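Local coordinates for protein carboxypeptidase 1 (Deinococcus radiodurans str. R1, PDB 5GIV) that acts as a zinc-dependent M32-family metallocarboxypeptidase, probably removing amino acids one at a time from peptide C-termini with broad specificity, proline excepted, at residues A[296-299]-A[300-304]; A[350-354]-A[355-359]; A[418-421]-A[422-426]. All coordinates share one frame; numbering follows the deposited sequence.

Contact 1 (A[296-299]-A[300-304]); sequences ESQS and RLWEN. With ZN (zinc ion), chain G.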
loop_
_atom_site.group_PDB
_atom_site.type_symbol
_atom_site.label_atom_id
_atom_site.label_comp_id
_atom_site.label_asym_id
_atom_site.label_seq_id
_atom_site.Cartn_x
_atom_site.Cartn_y
_atom_site.Cartn_z
ATOM N N GLU A 296 -3.160 -24.536 3.878
ATOM C CA GLU A 296 -1.811 -24.946 4.243
ATOM C C GLU A 296 -1.359 -26.189 3.485
ATOM O O GLU A 296 -0.154 -26.452 3.410
ATOM C CB GLU A 296 -1.730 -25.204 5.744
ATOM C CG GLU A 296 -0.320 -25.449 6.247
ATOM C CD GLU A 296 0.503 -24.171 6.334
ATOM O OE1 GLU A 296 1.550 -24.193 7.013
ATOM O OE2 GLU A 296 0.108 -23.151 5.726
ATOM N N SER A 297 -2.295 -26.977 2.947
ATOM C CA SER A 297 -1.895 -28.111 2.124
ATOM C C SER A 297 -1.186 -27.639 0.873
ATOM O O SER A 297 -0.315 -28.338 0.347
ATOM C CB SER A 297 -3.114 -28.950 1.729
ATOM O OG SER A 297 -3.830 -28.338 0.663
ATOM N N GLN A 298 -1.542 -26.455 0.391
ATOM C CA GLN A 298 -0.985 -25.948 -0.850
ATOM C C GLN A 298 0.347 -25.241 -0.624
ATOM O O GLN A 298 1.279 -25.393 -1.425
ATOM C CB GLN A 298 -2.012 -25.038 -1.503
ATOM C CG GLN A 298 -3.254 -25.835 -1.879
ATOM C CD GLN A 298 -2.882 -27.118 -2.634
ATOM O OE1 GLN A 298 -2.279 -27.059 -3.708
ATOM N NE2 GLN A 298 -3.243 -28.269 -2.075
ATOM N N SER A 299 0.470 -24.477 0.460
ATOM C CA SER A 299 1.784 -23.943 0.798
ATOM C C SER A 299 2.777 -25.074 1.033
ATOM O O SER A 299 3.913 -25.024 0.553
ATOM C CB SER A 299 1.681 -23.019 2.009
ATOM O OG SER A 299 0.993 -23.655 3.059
ATOM N N ARG A 300 2.357 -26.116 1.746
ATOM C CA ARG A 300 3.254 -27.224 2.041
ATOM C C ARG A 300 3.533 -28.072 0.806
ATOM O O ARG A 300 4.615 -28.657 0.685
ATOM C CB ARG A 300 2.663 -28.077 3.158
ATOM C CG ARG A 300 2.662 -27.366 4.506
ATOM C CD ARG A 300 4.076 -26.947 4.902
ATOM N NE ARG A 300 4.161 -26.645 6.325
ATOM C CZ ARG A 300 5.289 -26.343 6.967
ATOM N NH1 ARG A 300 6.447 -26.306 6.312
ATOM N NH2 ARG A 300 5.261 -26.103 8.274
ATOM N N LEU A 301 2.574 -28.173 -0.110
ATOM C CA LEU A 301 2.825 -28.933 -1.322
ATOM C C LEU A 301 3.944 -28.287 -2.135
ATOM O O LEU A 301 4.949 -28.933 -2.462
ATOM C CB LEU A 301 1.535 -29.048 -2.135
ATOM C CG LEU A 301 1.537 -29.895 -3.415
ATOM C CD1 LEU A 301 0.125 -30.401 -3.771
ATOM C CD2 LEU A 301 2.136 -29.090 -4.583
ATOM N N TRP A 302 3.819 -26.985 -2.409
ATOM C CA TRP A 302 4.829 -26.313 -3.215
ATOM C C TRP A 302 6.124 -26.096 -2.445
ATOM O O TRP A 302 7.200 -26.086 -3.048
ATOM C CB TRP A 302 4.285 -24.989 -3.739
ATOM C CG TRP A 302 3.209 -25.169 -4.779
ATOM C CD1 TRP A 302 1.859 -25.059 -4.596
ATOM C CD2 TRP A 302 3.400 -25.538 -6.155
ATOM N NE1 TRP A 302 1.200 -25.307 -5.777
ATOM C CE2 TRP A 302 2.120 -25.604 -6.750
ATOM C CE3 TRP A 302 4.525 -25.798 -6.943
ATOM C CZ2 TRP A 302 1.934 -25.924 -8.098
ATOM C CZ3 TRP A 302 4.334 -26.116 -8.295
ATOM C CH2 TRP A 302 3.048 -26.179 -8.850
ATOM N N GLU A 303 6.057 -25.952 -1.123
ATOM C CA GLU A 303 7.283 -25.755 -0.359
ATOM C C GLU A 303 8.025 -27.074 -0.157
ATOM O O GLU A 303 9.203 -27.185 -0.507
ATOM C CB GLU A 303 6.978 -25.109 1.001
ATOM C CG GLU A 303 8.187 -25.007 1.935
ATOM C CD GLU A 303 7.829 -24.893 3.426
ATOM O OE1 GLU A 303 8.758 -24.820 4.255
ATOM O OE2 GLU A 303 6.629 -24.872 3.779
ATOM N N ASN A 304 7.342 -28.086 0.387
ATOM C CA ASN A 304 7.993 -29.347 0.777
ATOM C C ASN A 304 8.012 -30.353 -0.370
ATOM O O ASN A 304 9.078 -30.720 -0.873
ATOM C CB ASN A 304 7.286 -29.958 1.991
ATOM C CG ASN A 304 7.533 -29.185 3.277
ATOM O OD1 ASN A 304 8.509 -28.441 3.401
ATOM N ND2 ASN A 304 6.654 -29.384 4.255
HETATM ZN ZN ZN G . 1.109 -21.218 5.784
HETATM O O HOH W 1 2.298 -26.520 8.334
HETATM O O HOH W 2 2.239 -21.668 7.424
HETATM O O HOH W 3 1.688 -18.905 6.129
HETATM O O HOH W 4 -0.592 -19.755 6.748
#
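Arg-300 and Glu-296, one helical turn apart, run side by side in the same direction, and the arginine is best followed from its root. Its CB lies 3.3 Å from Glu-296 O, and with CG anti to its own carbonyl carbon (chi1 -69°) the chain turns back so that CG packs 3.9 Å from Glu-296 CG. Farther out, NE donates to a water 2.7 Å away, at the edge of the guanidinium and in its plane; the same water donates a hydrogen bond to Glu-296 OE1. NE to OE1 directly is a long salt bridge of 3.6 Å: OE1 stands well out of the guanidinium plane with no N-H aimed at it, so only charge attraction acts directly. At the tip, NH1 forms a salt bridge with Glu-303 OE2, its hydrogen bond weak; that oxygen is also bonded to His-266 ND1. The second oxygen of Glu-296, OE2, binds zinc at 2.2 Å, with His-266 and His-270 completing the protein ligands. Ser-299 OG donates to Glu-296 O at 3.0 Å, on the same face of that carbonyl as Arg-300 N. With an alanine here, the carbonyl of Glu-296 would probably lose its second donor. The stretch belongs to helix 292-306, with Ser-299 against helix 257-275, Ser-297 against helix 420-439 and Leu-301 against helix 453-464.

Contact 2 (A[350-354]-A[355-359]); sequences TDADE and LTYNL
Asp-353 folds its carboxylate over the residues that follow it and grips three donors there. OD1 takes Leu-355 N at 2.6 Å, met on its anti side, closing an Asx turn; it also takes Thr-356 N at 2.9 Å, this donor standing above the carboxylate plane. OD2 receives the hydroxyl of Thr-356 OG1 at 2.8 Å, again from above the plane. A first torsion that sets CG between the backbone N and the carbonyl carbon (chi1 61°) aims the carboxylate forward along the chain. By contrast, the backbone bond from Tyr-357 N to Asp-353 O, 3.1 Å, is weak. Beside it Ala-352 CB rests 4.0 Å from Tyr-357 CD2, an apolar contact.

A second shell fixes these groups from outside. Ser-344 N adds a donor to OD2, Tyr-357 OH bonds to Arg-349, and the tyrosine ring also takes part in a cation-pi contact with Arg-300. Glu-354 points to helix 487-501, where Tyr-497, Tyr-492 and Lys-496 hold its carboxylate.

With two donors on each oxygen, the Asp-353 carboxylate is likely to stay ionised, and its negative charge lies just before helix 357-372 and would probably interact favourably with the amides of that first turn.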
loop_
_atom_site.group_PDB
_atom_site.type_symbol
_atom_site.label_atom_id
_atom_site.label_comp_id
_atom_site.label_asym_id
_atom_site.label_seq_id
_atom_site.Cartn_x
_atom_site.Cartn_y
_atom_site.Cartn_z
ATOM N N THR A 350 7.805 -22.449 13.605
ATOM C CA THR A 350 7.792 -22.068 12.193
ATOM C C THR A 350 9.031 -22.538 11.435
ATOM O O THR A 350 8.971 -22.680 10.210
ATOM C CB THR A 350 7.633 -20.549 12.041
ATOM O OG1 THR A 350 8.598 -19.873 12.851
ATOM C CG2 THR A 350 6.254 -20.113 12.467
ATOM N N ASP A 351 10.142 -22.789 12.119
ATOM C CA ASP A 351 11.362 -23.247 11.469
ATOM C C ASP A 351 11.565 -24.758 11.544
ATOM O O ASP A 351 12.588 -25.254 11.071
ATOM C CB ASP A 351 12.578 -22.563 12.095
ATOM C CG ASP A 351 12.523 -21.059 11.975
ATOM O OD1 ASP A 351 11.797 -20.551 11.092
ATOM O OD2 ASP A 351 13.237 -20.386 12.751
ATOM N N ALA A 352 10.632 -25.495 12.135
ATOM C CA ALA A 352 10.868 -26.902 12.411
ATOM C C ALA A 352 10.786 -27.722 11.128
ATOM O O ALA A 352 10.061 -27.379 10.190
ATOM C CB ALA A 352 9.873 -27.417 13.453
ATOM N N ASP A 353 11.567 -28.798 11.091
ATOM C CA ASP A 353 11.721 -29.640 9.911
ATOM C C ASP A 353 10.457 -30.462 9.638
ATOM O O ASP A 353 9.498 -30.481 10.417
ATOM C CB ASP A 353 12.905 -30.572 10.101
ATOM C CG ASP A 353 12.706 -31.495 11.283
ATOM O OD1 ASP A 353 12.000 -32.510 11.133
ATOM O OD2 ASP A 353 13.226 -31.188 12.374
ATOM N N GLU A 354 10.497 -31.205 8.530
ATOM C CA GLU A 354 9.337 -31.979 8.105
ATOM C C GLU A 354 8.949 -33.045 9.121
ATOM O O GLU A 354 7.781 -33.449 9.177
ATOM C CB GLU A 354 9.619 -32.648 6.762
ATOM C CG GLU A 354 9.496 -31.741 5.554
ATOM C CD GLU A 354 9.561 -32.520 4.253
ATOM O OE1 GLU A 354 10.624 -33.113 3.975
ATOM O OE2 GLU A 354 8.539 -32.551 3.528
ATOM N N LEU A 355 9.906 -33.537 9.905
ATOM C CA LEU A 355 9.618 -34.685 10.752
ATOM C C LEU A 355 9.152 -34.302 12.150
ATOM O O LEU A 355 8.295 -34.985 12.721
ATOM C CB LEU A 355 10.847 -35.597 10.842
ATOM C CG LEU A 355 11.251 -36.302 9.548
ATOM C CD1 LEU A 355 12.332 -37.320 9.828
ATOM C CD2 LEU A 355 10.029 -36.948 8.886
ATOM N N THR A 356 9.715 -33.251 12.736
ATOM C CA THR A 356 9.369 -32.862 14.096
ATOM C C THR A 356 8.315 -31.764 14.165
ATOM O O THR A 356 7.835 -31.462 15.262
ATOM C CB THR A 356 10.625 -32.416 14.857
ATOM O OG1 THR A 356 11.131 -31.207 14.279
ATOM C CG2 THR A 356 11.703 -33.505 14.793
ATOM N N TYR A 357 7.910 -31.193 13.027
ATOM C CA TYR A 357 7.027 -30.030 13.050
ATOM C C TYR A 357 5.757 -30.305 13.845
ATOM O O TYR A 357 5.350 -29.495 14.687
ATOM C CB TYR A 357 6.668 -29.598 11.625
ATOM C CG TYR A 357 5.774 -28.366 11.598
ATOM C CD1 TYR A 357 4.385 -28.478 11.665
ATOM C CD2 TYR A 357 6.322 -27.094 11.539
ATOM C CE1 TYR A 357 3.577 -27.355 11.649
ATOM C CE2 TYR A 357 5.519 -25.966 11.527
ATOM C CZ TYR A 357 4.154 -26.103 11.585
ATOM O OH TYR A 357 3.377 -24.979 11.564
ATOM N N ASN A 358 5.110 -31.435 13.584
ATOM C CA ASN A 358 3.792 -31.662 14.162
ATOM C C ASN A 358 3.834 -31.748 15.681
ATOM O O ASN A 358 2.828 -31.452 16.336
ATOM C CB ASN A 358 3.183 -32.921 13.545
ATOM C CG ASN A 358 3.015 -32.793 12.042
ATOM O OD1 ASN A 358 2.521 -31.786 11.550
ATOM N ND2 ASN A 358 3.446 -33.801 11.306
ATOM N N LEU A 359 4.987 -32.076 16.259
ATOM C CA LEU A 359 5.083 -32.112 17.712
ATOM C C LEU A 359 4.851 -30.734 18.329
ATOM O O LEU A 359 4.388 -30.634 19.472
ATOM C CB LEU A 359 6.447 -32.669 18.120
ATOM C CG LEU A 359 6.709 -34.088 17.616
ATOM C CD1 LEU A 359 8.158 -34.469 17.802
ATOM C CD2 LEU A 359 5.808 -35.070 18.354
#

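Contact 3 (A[418-421]-A[422-426]); sequences SFQG and YTIGN
Phe-419 and Tyr-422 meet rim to rim, and they form the aromatic contact of the turn. Their centroids are 6.0 Å apart and their planes inclined at 43°, and neither ring lies over the face of the other; the closest atoms are Phe-419 CD1 and Tyr-422 CE2, at 3.6 Å. With CG anti to its own carbonyl carbon (chi1 -61°), the tyrosine swings back toward the preceding residues, and its CD2 comes within 3.2 Å of Phe-419 O.

Backbone hydrogen bonds form the second group. Tyr-422 N donates to Phe-419 O at 3.0 Å, a three-residue step at the opening of the helix. Regular four-residue steps follow: Ile-424 N reaches Gln-420 O at 2.9 Å in a nearly straight bond (172°), and Gly-425 N reaches Gly-421 O at 2.8 Å.

Side-chain packing is the third. Gln-420 and Ile-424 lie alongside each other, pointing the same way, with Gln-420 CG 3.9 Å from Ile-424 CD1; the isoleucine CG1 sits even closer, 3.1 Å, to the backbone oxygen Gln-420 O.

Partners beyond the turn also meet the aromatics. Tyr-422 OH is hydrogen-bonded to His-409 NE2, while Arg-349 engages its ring and Arg-364 that of Phe-419 in cation-pi contacts.

In the fold this is the first part of helix 420-439: Gln-420 and Thr-423 pack on helices 169-193 and 357-372, whereas Tyr-422 reaches Glu-296 on helix 292-306, its nearest side-chain atom about 5 Å from the zinc ion.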
loop_
_atom_site.group_PDB
_atom_site.type_symbol
_atom_site.label_atom_id
_atom_site.label_comp_id
_atom_site.label_asym_id
_atom_site.label_seq_id
_atom_site.Cartn_x
_atom_site.Cartn_y
_atom_site.Cartn_z
ATOM N N SER A 418 -6.125 -22.932 17.272
ATOM C CA SER A 418 -5.261 -21.994 16.562
ATOM C C SER A 418 -4.244 -22.667 15.658
ATOM O O SER A 418 -3.715 -22.008 14.757
ATOM C CB SER A 418 -4.487 -21.124 17.556
ATOM O OG SER A 418 -5.342 -20.608 18.549
ATOM N N PHE A 419 -3.946 -23.946 15.879
ATOM C CA PHE A 419 -2.775 -24.566 15.270
ATOM C C PHE A 419 -3.030 -25.856 14.501
ATOM O O PHE A 419 -2.178 -26.218 13.681
ATOM C CB PHE A 419 -1.709 -24.851 16.342
ATOM C CG PHE A 419 -1.097 -23.610 16.943
ATOM C CD1 PHE A 419 -0.036 -22.964 16.308
ATOM C CD2 PHE A 419 -1.578 -23.088 18.135
ATOM C CE1 PHE A 419 0.525 -21.822 16.846
ATOM C CE2 PHE A 419 -1.008 -21.946 18.692
ATOM C CZ PHE A 419 0.041 -21.308 18.038
ATOM N N GLN A 420 -4.126 -26.585 14.745
ATOM C CA GLN A 420 -4.240 -27.891 14.095
ATOM C C GLN A 420 -4.303 -27.766 12.576
ATOM O O GLN A 420 -3.932 -28.710 11.875
ATOM C CB GLN A 420 -5.431 -28.697 14.638
ATOM C CG GLN A 420 -6.774 -28.219 14.211
ATOM C CD GLN A 420 -7.166 -26.988 14.954
ATOM O OE1 GLN A 420 -6.618 -26.695 16.021
ATOM N NE2 GLN A 420 -8.097 -26.236 14.392
ATOM N N GLY A 421 -4.750 -26.622 12.055
ATOM C CA GLY A 421 -4.739 -26.424 10.614
ATOM C C GLY A 421 -3.365 -26.596 9.987
ATOM O O GLY A 421 -3.250 -27.070 8.853
ATOM N N TYR A 422 -2.303 -26.211 10.705
ATOM C CA TYR A 422 -0.959 -26.392 10.166
ATOM C C TYR A 422 -0.662 -27.868 9.936
ATOM O O TYR A 422 -0.076 -28.244 8.914
ATOM C CB TYR A 422 0.082 -25.788 11.110
ATOM C CG TYR A 422 -0.072 -24.299 11.339
ATOM C CD1 TYR A 422 0.175 -23.390 10.316
ATOM C CD2 TYR A 422 -0.422 -23.803 12.585
ATOM C CE1 TYR A 422 0.052 -22.035 10.515
ATOM C CE2 TYR A 422 -0.553 -22.447 12.798
ATOM C CZ TYR A 422 -0.313 -21.562 11.758
ATOM O OH TYR A 422 -0.443 -20.202 11.961
ATOM N N THR A 423 -1.061 -28.726 10.877
ATOM C CA THR A 423 -0.792 -30.151 10.726
ATOM C C THR A 423 -1.736 -30.782 9.717
ATOM O O THR A 423 -1.335 -31.652 8.937
ATOM C CB THR A 423 -0.892 -30.853 12.077
ATOM O OG1 THR A 423 0.238 -30.494 12.877
ATOM C CG2 THR A 423 -0.936 -32.369 11.906
ATOM N N ILE A 424 -2.987 -30.338 9.713
ATOM C CA ILE A 424 -3.918 -30.777 8.687
ATOM C C ILE A 424 -3.368 -30.452 7.306
ATOM O O ILE A 424 -3.448 -31.267 6.385
ATOM C CB ILE A 424 -5.303 -30.148 8.945
ATOM C CG1 ILE A 424 -5.816 -30.591 10.316
ATOM C CG2 ILE A 424 -6.284 -30.512 7.841
ATOM C CD1 ILE A 424 -7.093 -29.907 10.733
ATOM N N GLY A 425 -2.793 -29.260 7.143
ATOM C CA GLY A 425 -2.189 -28.913 5.867
ATOM C C GLY A 425 -1.040 -29.833 5.503
ATOM O O GLY A 425 -0.889 -30.228 4.345
ATOM N N ASN A 426 -0.215 -30.190 6.485
ATOM C CA ASN A 426 0.880 -31.115 6.215
ATOM C C ASN A 426 0.342 -32.446 5.693
ATOM O O ASN A 426 0.868 -33.012 4.723
ATOM C CB ASN A 426 1.712 -31.340 7.477
ATOM C CG ASN A 426 2.698 -30.224 7.739
ATOM O OD1 ASN A 426 3.174 -29.558 6.814
ATOM N ND2 ASN A 426 3.046 -30.041 9.011
#

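How the contacts relate
The three contacts come in series along the chain, on helix 292-306, in the loop leading into helix 357-372 and its first residues, and at the start of helix 420-439. Centres of contacts 1 and 2 lie about 14 Å apart, and those of contact 3 about 12 Å from either, yet every pair touches. Contacts 1 and 3 meet, for example, where Arg-300 NE packs 3.1 Å from Asn-426 OD1. Contacts 2 and 3 are tied by Asn-358 OD1, a probable acceptor from both Thr-423 OG1 and Asn-426 ND2. Contact 1 supplies the metal-binding glutamate, and contacts 2 and 3 bring tyrosines close to it, so segments distant in sequence jointly build the surroundings of the zinc site.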